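MDM10 isoform 1 (Saccharomyces cerevisiae, PDB 7BTX) helps tether the endoplasmic reticulum to mitochondria as part of the ERMES complex and acts in late assembly of the outer-membrane TOM translocase. Local coordinates at residues 7-16 with 74-85; 150-158 with 168-176. All blocks are in the same frame, centred on the assembly; numbering follows the deposited sequence.

How the contacts relate
Both contacts belong to a mitochondrial outer-membrane beta-barrel and reach the same sheet, their centres about 19 Å apart. Contact 2 is barrel wall: two neighbouring antiparallel strands joined mainly by backbone hydrogen bonds, with side chains alternating between the two faces. Contact 1 lies inside, where helix 5-16 packs on the end of strand 68-76 and the loop after it, mostly through apolar side chains, with Q14 and S15 also packing against the loop and no hydrogen bond between the two segments. Each is partly buried, with buried residues such as V8 and F12 in one, I158 and M168 in the other. They meet directly: L9 packs on both I158 and M168, and F12 on I158, so the helix covers that face at its I158 and M168 end.

Contact 1 of 2, residues 7-16 with 74-85; sequences QVLRAFYQST and LYSDAQQLEKFM
A11 meets F84 and M85 where the N-terminal helix, lodged inside the beta-barrel as in the VDAC and Tom40 family of barrels, packs on the loop after strand 68-76. The methyl of A11 points at this loop, with A11 CB 3.8 Å from F84 CB and also 3.8 Å from M85 SD. One turn on, Q14 lies across one side of the F84 ring: its backbone O is over that face, and its side-chain amide is turned 61° from the ring plane, while Q14 CB comes 3.6 Å from F84 CD2. Toward the start of the helix the two V8 methyls divide their work. V8 CG1, anti to the backbone N (chi1 170°), reaches L74 CD1 at 3.7 Å, and V8 CG2 meets the methyl CE of M85, whose chain folds back through two bends. F12 starts off away from the loop, yet its ring swings round to meet L81 edge-on, L81 CD1 lying near the ring plane, while A78 CB sits obliquely by F12 CE1. On one face of the same ring rests T16 CG2, and T16 OG1 bonds to F12 O at 2.9 Å, approaching that carbonyl from the face opposite T16 N.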
ATOM      1  N   GLN D   7       3.886  30.652  -6.431  1.00 51.46           N
ATOM      2  CA  GLN D   7       4.642  31.573  -5.590  1.00 51.46           C
ATOM      3  C   GLN D   7       6.023  31.849  -6.161  1.00 51.46           C
ATOM      4  O   GLN D   7       6.664  32.826  -5.766  1.00 51.46           O
ATOM      5  CB  GLN D   7       4.746  31.046  -4.159  1.00 51.46           C
ATOM      6  CG  GLN D   7       5.126  29.588  -4.026  1.00 51.46           C
ATOM      7  CD  GLN D   7       4.918  29.067  -2.616  1.00 51.46           C
ATOM      8  OE1 GLN D   7       4.834  29.843  -1.667  1.00 51.46           O
ATOM      9  NE2 GLN D   7       4.820  27.752  -2.473  1.00 51.46           N
ATOM     10  N   VAL D   8       6.502  31.000  -7.072  1.00 49.71           N
ATOM     11  CA  VAL D   8       7.599  31.397  -7.950  1.00 49.71           C
ATOM     12  C   VAL D   8       7.130  32.502  -8.882  1.00 49.71           C
ATOM     13  O   VAL D   8       7.842  33.487  -9.116  1.00 49.71           O
ATOM     14  CB  VAL D   8       8.123  30.175  -8.733  1.00 49.71           C
ATOM     15  CG1 VAL D   8       9.089  30.592  -9.806  1.00 49.71           C
ATOM     16  CG2 VAL D   8       8.802  29.199  -7.814  1.00 49.71           C
ATOM     17  N   LEU D   9       5.906  32.369  -9.393  1.00 48.27           N
ATOM     18  CA  LEU D   9       5.356  33.318 -10.353  1.00 48.27           C
ATOM     19  C   LEU D   9       5.101  34.674  -9.710  1.00 48.27           C
ATOM     20  O   LEU D   9       5.392  35.717 -10.302  1.00 48.27           O
ATOM     21  CB  LEU D   9       4.070  32.745 -10.937  1.00 48.27           C
ATOM     22  CG  LEU D   9       3.174  33.671 -11.735  1.00 48.27           C
ATOM     23  CD1 LEU D   9       3.840  33.913 -13.038  1.00 48.27           C
ATOM     24  CD2 LEU D   9       1.818  33.046 -11.946  1.00 48.27           C
ATOM     25  N   ARG D  10       4.572  34.681  -8.490  1.00 49.98           N
ATOM     26  CA  ARG D  10       4.313  35.946  -7.816  1.00 49.98           C
ATOM     27  C   ARG D  10       5.596  36.588  -7.312  1.00 49.98           C
ATOM     28  O   ARG D  10       5.628  37.799  -7.082  1.00 49.98           O
ATOM     29  CB  ARG D  10       3.331  35.739  -6.667  1.00 49.98           C
ATOM     30  N   ALA D  11       6.659  35.805  -7.131  1.00 53.79           N
ATOM     31  CA  ALA D  11       7.935  36.384  -6.726  1.00 53.79           C
ATOM     32  C   ALA D  11       8.628  37.051  -7.902  1.00 53.79           C
ATOM     33  O   ALA D  11       9.410  37.990  -7.718  1.00 53.79           O
ATOM     34  CB  ALA D  11       8.834  35.313  -6.118  1.00 53.79           C
ATOM     35  N   PHE D  12       8.365  36.570  -9.117  1.00 48.35           N
ATOM     36  CA  PHE D  12       8.919  37.205 -10.306  1.00 48.35           C
ATOM     37  C   PHE D  12       8.146  38.463 -10.660  1.00 48.35           C
ATOM     38  O   PHE D  12       8.703  39.402 -11.237  1.00 48.35           O
ATOM     39  CB  PHE D  12       8.897  36.224 -11.470  1.00 48.35           C
ATOM     40  CG  PHE D  12       9.619  36.711 -12.683  1.00 48.35           C
ATOM     41  CD1 PHE D  12      10.993  36.851 -12.675  1.00 48.35           C
ATOM     42  CD2 PHE D  12       8.926  37.021 -13.836  1.00 48.35           C
ATOM     43  CE1 PHE D  12      11.657  37.292 -13.788  1.00 48.35           C
ATOM     44  CE2 PHE D  12       9.588  37.465 -14.951  1.00 48.35           C
ATOM     45  CZ  PHE D  12      10.951  37.600 -14.926  1.00 48.35           C
ATOM     46  N   TYR D  13       6.857  38.493 -10.327  1.00 49.57           N
ATOM     47  CA  TYR D  13       6.035  39.664 -10.586  1.00 49.57           C
ATOM     48  C   TYR D  13       6.387  40.821  -9.671  1.00 49.57           C
ATOM     49  O   TYR D  13       6.362  41.972 -10.112  1.00 49.57           O
ATOM     50  CB  TYR D  13       4.561  39.313 -10.416  1.00 49.57           C
ATOM     51  CG  TYR D  13       3.947  38.565 -11.574  1.00 49.57           C
ATOM     52  CD1 TYR D  13       4.683  38.261 -12.708  1.00 49.57           C
ATOM     53  CD2 TYR D  13       2.628  38.159 -11.524  1.00 49.57           C
ATOM     54  CE1 TYR D  13       4.118  37.580 -13.755  1.00 49.57           C
ATOM     55  CE2 TYR D  13       2.053  37.482 -12.567  1.00 49.57           C
ATOM     56  CZ  TYR D  13       2.800  37.198 -13.680  1.00 49.57           C
ATOM     57  OH  TYR D  13       2.228  36.512 -14.721  1.00 49.57           O
ATOM     58  N   GLN D  14       6.710  40.547  -8.413  1.00 56.96           N
ATOM     59  CA  GLN D  14       7.105  41.581  -7.471  1.00 56.96           C
ATOM     60  C   GLN D  14       8.550  42.013  -7.646  1.00 56.96           C
ATOM     61  O   GLN D  14       8.941  43.049  -7.103  1.00 56.96           O
ATOM     62  CB  GLN D  14       6.893  41.101  -6.034  1.00 56.96           C
ATOM     63  CG  GLN D  14       5.450  40.808  -5.672  1.00 56.96           C
ATOM     64  CD  GLN D  14       5.333  39.719  -4.629  1.00 56.96           C
ATOM     65  OE1 GLN D  14       6.300  39.406  -3.935  1.00 56.96           O
ATOM     66  NE2 GLN D  14       4.151  39.129  -4.518  1.00 56.96           N
ATOM     67  N   SER D  15       9.347  41.245  -8.382  1.00 57.21           N
ATOM     68  CA  SER D  15      10.743  41.581  -8.615  1.00 57.21           C
ATOM     69  C   SER D  15      10.959  42.378  -9.888  1.00 57.21           C
ATOM     70  O   SER D  15      11.882  43.194  -9.943  1.00 57.21           O
ATOM     71  CB  SER D  15      11.591  40.308  -8.674  1.00 57.21           C
ATOM     72  OG  SER D  15      12.946  40.619  -8.927  1.00 57.21           O
ATOM     73  N   THR D  16      10.135  42.161 -10.910  1.00 52.91           N
ATOM     74  CA  THR D  16      10.224  42.901 -12.158  1.00 52.91           C
ATOM     75  C   THR D  16       9.149  43.970 -12.279  1.00 52.91           C
ATOM     76  O   THR D  16       9.073  44.634 -13.318  1.00 52.91           O
ATOM     77  CB  THR D  16      10.146  41.946 -13.345  1.00 52.91           C
ATOM     78  OG1 THR D  16       8.847  41.352 -13.402  1.00 52.91           O
ATOM     79  CG2 THR D  16      11.167  40.859 -13.189  1.00 52.91           C
ATOM     80  N   LEU D  74      15.250  26.185 -10.939  1.00 35.50           N
ATOM     81  CA  LEU D  74      14.778  27.562 -11.019  1.00 35.50           C
ATOM     82  C   LEU D  74      15.944  28.480 -11.343  1.00 35.50           C
ATOM     83  O   LEU D  74      16.843  28.664 -10.519  1.00 35.50           O
ATOM     84  CB  LEU D  74      14.093  27.988  -9.722  1.00 35.50           C
ATOM     85  CG  LEU D  74      13.792  29.475  -9.545  1.00 35.50           C
ATOM     86  CD1 LEU D  74      12.710  29.916 -10.491  1.00 35.50           C
ATOM     87  CD2 LEU D  74      13.386  29.752  -8.126  1.00 35.50           C
ATOM     88  N   TYR D  75      15.923  29.056 -12.537  1.00 41.19           N
ATOM     89  CA  TYR D  75      16.898  30.047 -12.964  1.00 41.19           C
ATOM     90  C   TYR D  75      16.136  31.270 -13.446  1.00 41.19           C
ATOM     91  O   TYR D  75      15.111  31.133 -14.117  1.00 41.19           O
ATOM     92  CB  TYR D  75      17.792  29.491 -14.071  1.00 41.19           C
ATOM     93  CG  TYR D  75      18.587  30.548 -14.786  1.00 41.19           C
ATOM     94  CD1 TYR D  75      19.601  31.235 -14.137  1.00 41.19           C
ATOM     95  CD2 TYR D  75      18.317  30.869 -16.105  1.00 41.19           C
ATOM     96  CE1 TYR D  75      20.324  32.210 -14.781  1.00 41.19           C
ATOM     97  CE2 TYR D  75      19.035  31.844 -16.759  1.00 41.19           C
ATOM     98  CZ  TYR D  75      20.038  32.510 -16.092  1.00 41.19           C
ATOM     99  OH  TYR D  75      20.758  33.482 -16.742  1.00 41.19           O
ATOM    100  N   SER D  76      16.620  32.457 -13.102  1.00 46.36           N
ATOM    101  CA  SER D  76      15.978  33.690 -13.523  1.00 46.36           C
ATOM    102  C   SER D  76      16.991  34.814 -13.691  1.00 46.36           C
ATOM    103  O   SER D  76      17.987  34.888 -12.969  1.00 46.36           O
ATOM    104  CB  SER D  76      14.921  34.117 -12.526  1.00 46.36           C
ATOM    105  OG  SER D  76      15.527  34.708 -11.396  1.00 46.36           O
ATOM    106  N   ASP D  77      16.715  35.698 -14.652  1.00 52.22           N
ATOM    107  CA  ASP D  77      17.549  36.876 -14.861  1.00 52.22           C
ATOM    108  C   ASP D  77      17.323  37.930 -13.790  1.00 52.22           C
ATOM    109  O   ASP D  77      18.224  38.728 -13.514  1.00 52.22           O
ATOM    110  CB  ASP D  77      17.275  37.496 -16.231  1.00 52.22           C
ATOM    111  CG  ASP D  77      17.538  36.543 -17.369  1.00 52.22           C
ATOM    112  OD1 ASP D  77      17.767  35.348 -17.102  1.00 52.22           O
ATOM    113  OD2 ASP D  77      17.511  36.989 -18.532  1.00 52.22           O
ATOM    114  N   ALA D  78      16.129  37.965 -13.201  1.00 57.16           N
ATOM    115  CA  ALA D  78      15.817  38.915 -12.141  1.00 57.16           C
ATOM    116  C   ALA D  78      16.586  38.530 -10.889  1.00 57.16           C
ATOM    117  O   ALA D  78      16.197  37.606 -10.172  1.00 57.16           O
ATOM    118  CB  ALA D  78      14.316  38.931 -11.871  1.00 57.16           C
ATOM    119  N   GLN D  79      17.664  39.253 -10.607  1.00 65.89           N
ATOM    120  CA  GLN D  79      18.604  38.845  -9.570  1.00 65.89           C
ATOM    121  C   GLN D  79      18.188  39.287  -8.174  1.00 65.89           C
ATOM    122  O   GLN D  79      19.052  39.401  -7.296  1.00 65.89           O
ATOM    123  CB  GLN D  79      20.002  39.379  -9.892  1.00 65.89           C
ATOM    124  CG  GLN D  79      20.822  38.490 -10.826  1.00 65.89           C
ATOM    125  CD  GLN D  79      20.990  37.067 -10.312  1.00 65.89           C
ATOM    126  OE1 GLN D  79      20.208  36.172 -10.639  1.00 65.89           O
ATOM    127  NE2 GLN D  79      22.020  36.852  -9.502  1.00 65.89           N
ATOM    128  N   GLN D  80      16.902  39.551  -7.950  1.00 67.89           N
ATOM    129  CA  GLN D  80      16.370  39.905  -6.642  1.00 67.89           C
ATOM    130  C   GLN D  80      15.225  38.980  -6.247  1.00 67.89           C
ATOM    131  O   GLN D  80      14.365  39.357  -5.451  1.00 67.89           O
ATOM    132  CB  GLN D  80      15.899  41.358  -6.630  1.00 67.89           C
ATOM    133  CG  GLN D  80      16.983  42.398  -6.888  1.00 67.89           C
ATOM    134  CD  GLN D  80      17.210  42.655  -8.370  1.00 67.89           C
ATOM    135  OE1 GLN D  80      16.377  42.300  -9.206  1.00 67.89           O
ATOM    136  NE2 GLN D  80      18.337  43.273  -8.700  1.00 67.89           N
ATOM    137  N   LEU D  81      15.206  37.762  -6.790  1.00 62.69           N
ATOM    138  CA  LEU D  81      13.982  36.971  -6.802  1.00 62.69           C
ATOM    139  C   LEU D  81      13.732  36.261  -5.480  1.00 62.69           C
ATOM    140  O   LEU D  81      12.589  36.201  -5.019  1.00 62.69           O
ATOM    141  CB  LEU D  81      14.031  35.959  -7.945  1.00 62.69           C
ATOM    142  CG  LEU D  81      12.751  35.213  -8.316  1.00 62.69           C
ATOM    143  CD1 LEU D  81      12.634  35.192  -9.800  1.00 62.69           C
ATOM    144  CD2 LEU D  81      12.770  33.795  -7.802  1.00 62.69           C
ATOM    145  N   GLU D  82      14.769  35.717  -4.855  1.00 68.77           N
ATOM    146  CA  GLU D  82      14.578  34.877  -3.680  1.00 68.77           C
ATOM    147  C   GLU D  82      14.476  35.665  -2.381  1.00 68.77           C
ATOM    148  O   GLU D  82      14.338  35.057  -1.314  1.00 68.77           O
ATOM    149  CB  GLU D  82      15.685  33.829  -3.594  1.00 68.77           C
ATOM    150  CG  GLU D  82      15.546  32.772  -4.675  1.00 68.77           C
ATOM    151  CD  GLU D  82      16.447  31.584  -4.454  1.00 68.77           C
ATOM    152  OE1 GLU D  82      15.955  30.575  -3.909  1.00 68.77           O
ATOM    153  OE2 GLU D  82      17.637  31.651  -4.827  1.00 68.77           O
ATOM    154  N   LYS D  83      14.531  36.996  -2.441  1.00 70.75           N
ATOM    155  CA  LYS D  83      14.035  37.796  -1.331  1.00 70.75           C
ATOM    156  C   LYS D  83      12.516  37.826  -1.289  1.00 70.75           C
ATOM    157  O   LYS D  83      11.942  38.167  -0.250  1.00 70.75           O
ATOM    158  CB  LYS D  83      14.565  39.228  -1.415  1.00 70.75           C
ATOM    159  CG  LYS D  83      16.078  39.349  -1.379  1.00 70.75           C
ATOM    160  CD  LYS D  83      16.508  40.801  -1.504  1.00 70.75           C
ATOM    161  CE  LYS D  83      16.727  41.195  -2.950  1.00 70.75           C
ATOM    162  NZ  LYS D  83      17.787  40.368  -3.584  1.00 70.75           N
ATOM    163  N   PHE D  84      11.860  37.477  -2.394  1.00 68.96           N
ATOM    164  CA  PHE D  84      10.410  37.456  -2.496  1.00 68.96           C
ATOM    165  C   PHE D  84       9.847  36.046  -2.440  1.00 68.96           C
ATOM    166  O   PHE D  84       8.629  35.872  -2.534  1.00 68.96           O
ATOM    167  CB  PHE D  84       9.963  38.137  -3.790  1.00 68.96           C
ATOM    168  CG  PHE D  84      10.257  39.608  -3.836  1.00 68.96           C
ATOM    169  CD1 PHE D  84      11.465  40.071  -4.328  1.00 68.96           C
ATOM    170  CD2 PHE D  84       9.321  40.528  -3.396  1.00 68.96           C
ATOM    171  CE1 PHE D  84      11.740  41.418  -4.376  1.00 68.96           C
ATOM    172  CE2 PHE D  84       9.588  41.880  -3.446  1.00 68.96           C
ATOM    173  CZ  PHE D  84      10.802  42.324  -3.935  1.00 68.96           C
ATOM    174  N   MET D  85      10.702  35.038  -2.282  1.00 70.76           N
ATOM    175  CA  MET D  85      10.288  33.643  -2.263  1.00 70.76           C
ATOM    176  C   MET D  85       9.928  33.153  -0.869  1.00 70.76           C
ATOM    177  O   MET D  85       9.928  31.941  -0.627  1.00 70.76           O
ATOM    178  CB  MET D  85      11.383  32.766  -2.864  1.00 70.76           C
ATOM    179  CG  MET D  85      11.507  32.920  -4.358  1.00 70.76           C
ATOM    180  SD  MET D  85      10.282  31.942  -5.221  1.00 70.76           S
ATOM    181  CE  MET D  85      11.126  30.378  -5.189  1.00 70.76           C
TER

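Contact 2 of 2, residues 150-158 with 168-176; sequences SSDLEAMII and MLKGVSSFK
This is a beta hairpin of the barrel wall, made of strands 152-162 and 165-174; the parts 152-158 and 168-174 run antiparallel at 176°, their axes 4.6 Å apart. L153 and S173 form a hydrogen-bonded pair, L153 N to S173 O at 2.8 Å with S173 N returning to L153 O; I157 and L169 form another, where L169 N meets I157 O at 2.8 Å in the carbonyl plane. Between them A155 N is bonded to G171 O, but the return bond from G171 N is weak. On the face with L153 and S173, I157 and L169 run side by side until their CD1 atoms are 4.2 Å apart. On the other, M156 and K170 point the same way, M156 SD against K170 CE, and I158 CG2 packs on M168 CG at 3.8 Å. At the open end the D152 carboxylate splits its oxygens: OD1 takes a weak bond from F175 N, OD2 a weak one from S174 OG at 3.4 Å. With D152 cut back to an alanine, F175 N and S174 OG would probably both lose this acceptor, leaving the turn of chain at F175, just past the strand, less firmly tied. Beside it, S151 O lies over one face of the F175 ring, and S151 with D152 makes a G1 bulge opposite Y147. Strand 140-147 flanks the hairpin, Y143 OH bonding E154 OE2; strand 179-189 borders the other side, and helix 5-16 covers I158 and M168.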
ATOM      1  N   SER D 150       6.210   9.750  -8.537  1.00 43.98           N
ATOM      2  CA  SER D 150       5.153   9.900  -9.525  1.00 43.98           C
ATOM      3  C   SER D 150       5.670  10.055 -10.941  1.00 43.98           C
ATOM      4  O   SER D 150       4.924   9.735 -11.871  1.00 43.98           O
ATOM      5  CB  SER D 150       4.307  11.118  -9.178  1.00 43.98           C
ATOM      6  OG  SER D 150       3.764  11.005  -7.881  1.00 43.98           O
ATOM      7  N   SER D 151       6.912  10.530 -11.108  1.00 48.09           N
ATOM      8  CA  SER D 151       7.493  10.946 -12.394  1.00 48.09           C
ATOM      9  C   SER D 151       6.616  11.980 -13.096  1.00 48.09           C
ATOM     10  O   SER D 151       6.498  11.989 -14.321  1.00 48.09           O
ATOM     11  CB  SER D 151       7.789   9.747 -13.301  1.00 48.09           C
ATOM     12  OG  SER D 151       6.610   9.060 -13.679  1.00 48.09           O
ATOM     13  N   ASP D 152       6.007  12.867 -12.311  1.00 46.73           N
ATOM     14  CA  ASP D 152       5.133  13.903 -12.835  1.00 46.73           C
ATOM     15  C   ASP D 152       5.908  15.200 -12.999  1.00 46.73           C
ATOM     16  O   ASP D 152       6.477  15.720 -12.038  1.00 46.73           O
ATOM     17  CB  ASP D 152       3.945  14.119 -11.904  1.00 46.73           C
ATOM     18  CG  ASP D 152       2.834  13.120 -12.135  1.00 46.73           C
ATOM     19  OD1 ASP D 152       3.020  12.205 -12.965  1.00 46.73           O
ATOM     20  OD2 ASP D 152       1.773  13.250 -11.491  1.00 46.73           O
ATOM     21  N   LEU D 153       5.909  15.730 -14.212  1.00 41.13           N
ATOM     22  CA  LEU D 153       6.705  16.890 -14.561  1.00 41.13           C
ATOM     23  C   LEU D 153       5.831  18.135 -14.532  1.00 41.13           C
ATOM     24  O   LEU D 153       4.612  18.075 -14.682  1.00 41.13           O
ATOM     25  CB  LEU D 153       7.341  16.718 -15.942  1.00 41.13           C
ATOM     26  CG  LEU D 153       8.640  15.947 -16.182  1.00 41.13           C
ATOM     27  CD1 LEU D 153       9.777  16.578 -15.431  1.00 41.13           C
ATOM     28  CD2 LEU D 153       8.525  14.486 -15.837  1.00 41.13           C
ATOM     29  N   GLU D 154       6.471  19.280 -14.336  1.00 38.87           N
ATOM     30  CA  GLU D 154       5.819  20.567 -14.503  1.00 38.87           C
ATOM     31  C   GLU D 154       6.878  21.579 -14.904  1.00 38.87           C
ATOM     32  O   GLU D 154       8.057  21.400 -14.593  1.00 38.87           O
ATOM     33  CB  GLU D 154       5.075  20.980 -13.231  1.00 38.87           C
ATOM     34  CG  GLU D 154       5.862  21.796 -12.240  1.00 38.87           C
ATOM     35  CD  GLU D 154       5.062  22.113 -11.001  1.00 38.87           C
ATOM     36  OE1 GLU D 154       3.963  21.545 -10.852  1.00 38.87           O
ATOM     37  OE2 GLU D 154       5.528  22.922 -10.176  1.00 38.87           O
ATOM     38  N   ALA D 155       6.497  22.615 -15.635  1.00 34.58           N
ATOM     39  CA  ALA D 155       7.456  23.585 -16.129  1.00 34.58           C
ATOM     40  C   ALA D 155       6.783  24.939 -16.261  1.00 34.58           C
ATOM     41  O   ALA D 155       5.559  25.043 -16.327  1.00 34.58           O
ATOM     42  CB  ALA D 155       8.051  23.140 -17.468  1.00 34.58           C
ATOM     43  N   MET D 156       7.602  25.985 -16.298  1.00 36.30           N
ATOM     44  CA  MET D 156       7.116  27.345 -16.466  1.00 36.30           C
ATOM     45  C   MET D 156       8.218  28.244 -16.998  1.00 36.30           C
ATOM     46  O   MET D 156       9.290  28.340 -16.399  1.00 36.30           O
ATOM     47  CB  MET D 156       6.587  27.905 -15.149  1.00 36.30           C
ATOM     48  CG  MET D 156       6.020  29.297 -15.274  1.00 36.30           C
ATOM     49  SD  MET D 156       5.215  29.876 -13.786  1.00 36.30           S
ATOM     50  CE  MET D 156       6.610  29.974 -12.682  1.00 36.30           C
ATOM     51  N   ILE D 157       7.970  28.905 -18.119  1.00 35.30           N
ATOM     52  CA  ILE D 157       8.884  29.887 -18.683  1.00 35.30           C
ATOM     53  C   ILE D 157       8.157  31.216 -18.715  1.00 35.30           C
ATOM     54  O   ILE D 157       7.032  31.293 -19.211  1.00 35.30           O
ATOM     55  CB  ILE D 157       9.351  29.490 -20.094  1.00 35.30           C
ATOM     56  CG1 ILE D 157       9.949  28.088 -20.092  1.00 35.30           C
ATOM     57  CG2 ILE D 157      10.354  30.480 -20.626  1.00 35.30           C
ATOM     58  CD1 ILE D 157      10.025  27.477 -21.451  1.00 35.30           C
ATOM     59  N   ILE D 158       8.780  32.253 -18.176  1.00 38.63           N
ATOM     60  CA  ILE D 158       8.246  33.607 -18.227  1.00 38.63           C
ATOM     61  C   ILE D 158       9.247  34.436 -19.010  1.00 38.63           C
ATOM     62  O   ILE D 158      10.454  34.346 -18.768  1.00 38.63           O
ATOM     63  CB  ILE D 158       8.023  34.200 -16.833  1.00 38.63           C
ATOM     64  CG1 ILE D 158       7.234  33.246 -15.953  1.00 38.63           C
ATOM     65  CG2 ILE D 158       7.281  35.502 -16.926  1.00 38.63           C
ATOM     66  CD1 ILE D 158       7.231  33.663 -14.520  1.00 38.63           C
ATOM     67  N   MET D 168       4.228  33.829 -21.274  1.00 41.62           N
ATOM     68  CA  MET D 168       4.319  32.796 -20.260  1.00 41.62           C
ATOM     69  C   MET D 168       3.947  31.451 -20.850  1.00 41.62           C
ATOM     70  O   MET D 168       2.987  31.348 -21.608  1.00 41.62           O
ATOM     71  CB  MET D 168       3.397  33.090 -19.087  1.00 41.62           C
ATOM     72  CG  MET D 168       3.996  33.933 -18.001  1.00 41.62           C
ATOM     73  SD  MET D 168       2.954  33.858 -16.548  1.00 41.62           S
ATOM     74  CE  MET D 168       2.647  32.102 -16.467  1.00 41.62           C
ATOM     75  N   LEU D 169       4.707  30.428 -20.492  1.00 38.70           N
ATOM     76  CA  LEU D 169       4.384  29.046 -20.800  1.00 38.70           C
ATOM     77  C   LEU D 169       4.202  28.287 -19.497  1.00 38.70           C
ATOM     78  O   LEU D 169       4.813  28.618 -18.482  1.00 38.70           O
ATOM     79  CB  LEU D 169       5.480  28.390 -21.635  1.00 38.70           C
ATOM     80  CG  LEU D 169       5.325  28.433 -23.147  1.00 38.70           C
ATOM     81  CD1 LEU D 169       6.679  28.363 -23.795  1.00 38.70           C
ATOM     82  CD2 LEU D 169       4.475  27.277 -23.599  1.00 38.70           C
ATOM     83  N   LYS D 170       3.347  27.268 -19.524  1.00 39.74           N
ATOM     84  CA  LYS D 170       3.068  26.500 -18.312  1.00 39.74           C
ATOM     85  C   LYS D 170       2.715  25.074 -18.738  1.00 39.74           C
ATOM     86  O   LYS D 170       1.572  24.794 -19.093  1.00 39.74           O
ATOM     87  CB  LYS D 170       1.950  27.115 -17.503  1.00 39.74           C
ATOM     88  CG  LYS D 170       2.387  27.955 -16.330  1.00 39.74           C
ATOM     89  CD  LYS D 170       1.205  28.713 -15.772  1.00 39.74           C
ATOM     90  CE  LYS D 170       1.476  29.247 -14.386  1.00 39.74           C
ATOM     91  NZ  LYS D 170       0.398  30.165 -13.937  1.00 39.74           N
ATOM     92  N   GLY D 171       3.699  24.188 -18.682  1.00 40.02           N
ATOM     93  CA  GLY D 171       3.472  22.794 -18.973  1.00 40.02           C
ATOM     94  C   GLY D 171       3.300  21.966 -17.720  1.00 40.02           C
ATOM     95  O   GLY D 171       3.881  22.233 -16.673  1.00 40.02           O
ATOM     96  N   VAL D 172       2.459  20.942 -17.836  1.00 46.87           N
ATOM     97  CA  VAL D 172       2.232  19.957 -16.785  1.00 46.87           C
ATOM     98  C   VAL D 172       2.110  18.604 -17.471  1.00 46.87           C
ATOM     99  O   VAL D 172       1.307  18.442 -18.393  1.00 46.87           O
ATOM    100  CB  VAL D 172       0.977  20.280 -15.952  1.00 46.87           C
ATOM    101  CG1 VAL D 172       0.472  19.049 -15.243  1.00 46.87           C
ATOM    102  CG2 VAL D 172       1.261  21.356 -14.926  1.00 46.87           C
ATOM    103  N   SER D 173       2.910  17.624 -17.045  1.00 51.25           N
ATOM    104  CA  SER D 173       3.007  16.331 -17.727  1.00 51.25           C
ATOM    105  C   SER D 173       2.947  15.197 -16.706  1.00 51.25           C
ATOM    106  O   SER D 173       3.941  14.883 -16.053  1.00 51.25           O
ATOM    107  CB  SER D 173       4.281  16.274 -18.557  1.00 51.25           C
ATOM    108  OG  SER D 173       4.431  15.009 -19.172  1.00 51.25           O
ATOM    109  N   SER D 174       1.778  14.577 -16.578  1.00 58.96           N
ATOM    110  CA  SER D 174       1.664  13.348 -15.805  1.00 58.96           C
ATOM    111  C   SER D 174       1.866  12.135 -16.706  1.00 58.96           C
ATOM    112  O   SER D 174       1.413  12.116 -17.853  1.00 58.96           O
ATOM    113  CB  SER D 174       0.299  13.274 -15.126  1.00 58.96           C
ATOM    114  OG  SER D 174       0.130  14.333 -14.203  1.00 58.96           O
ATOM    115  N   PHE D 175       2.547  11.112 -16.188  1.00 66.25           N
ATOM    116  CA  PHE D 175       2.782   9.896 -16.963  1.00 66.25           C
ATOM    117  C   PHE D 175       1.626   8.912 -16.892  1.00 66.25           C
ATOM    118  O   PHE D 175       1.064   8.555 -17.931  1.00 66.25           O
ATOM    119  CB  PHE D 175       4.073   9.199 -16.517  1.00 66.25           C
ATOM    120  CG  PHE D 175       5.324   9.780 -17.127  1.00 66.25           C
ATOM    121  CD1 PHE D 175       5.257  10.849 -18.011  1.00 66.25           C
ATOM    122  CD2 PHE D 175       6.563   9.225 -16.851  1.00 66.25           C
ATOM    123  CE1 PHE D 175       6.404  11.374 -18.576  1.00 66.25           C
ATOM    124  CE2 PHE D 175       7.717   9.746 -17.414  1.00 66.25           C
ATOM    125  CZ  PHE D 175       7.636  10.820 -18.278  1.00 66.25           C
ATOM    126  N   LYS D 176       1.264   8.443 -15.703  1.00 72.51           N
ATOM    127  CA  LYS D 176      -0.035   7.829 -15.485  1.00 72.51           C
ATOM    128  C   LYS D 176      -0.931   8.864 -14.823  1.00 72.51           C
ATOM    129  O   LYS D 176      -0.437   9.881 -14.324  1.00 72.51           O
ATOM    130  CB  LYS D 176       0.056   6.552 -14.647  1.00 72.51           C
ATOM    131  CG  LYS D 176       0.598   6.716 -13.246  1.00 72.51           C
ATOM    132  CD  LYS D 176       0.580   5.372 -12.532  1.00 72.51           C
ATOM    133  CE  LYS D 176       1.607   4.422 -13.134  1.00 72.51           C
ATOM    134  NZ  LYS D 176       1.695   3.133 -12.394  1.00 72.51           N
TER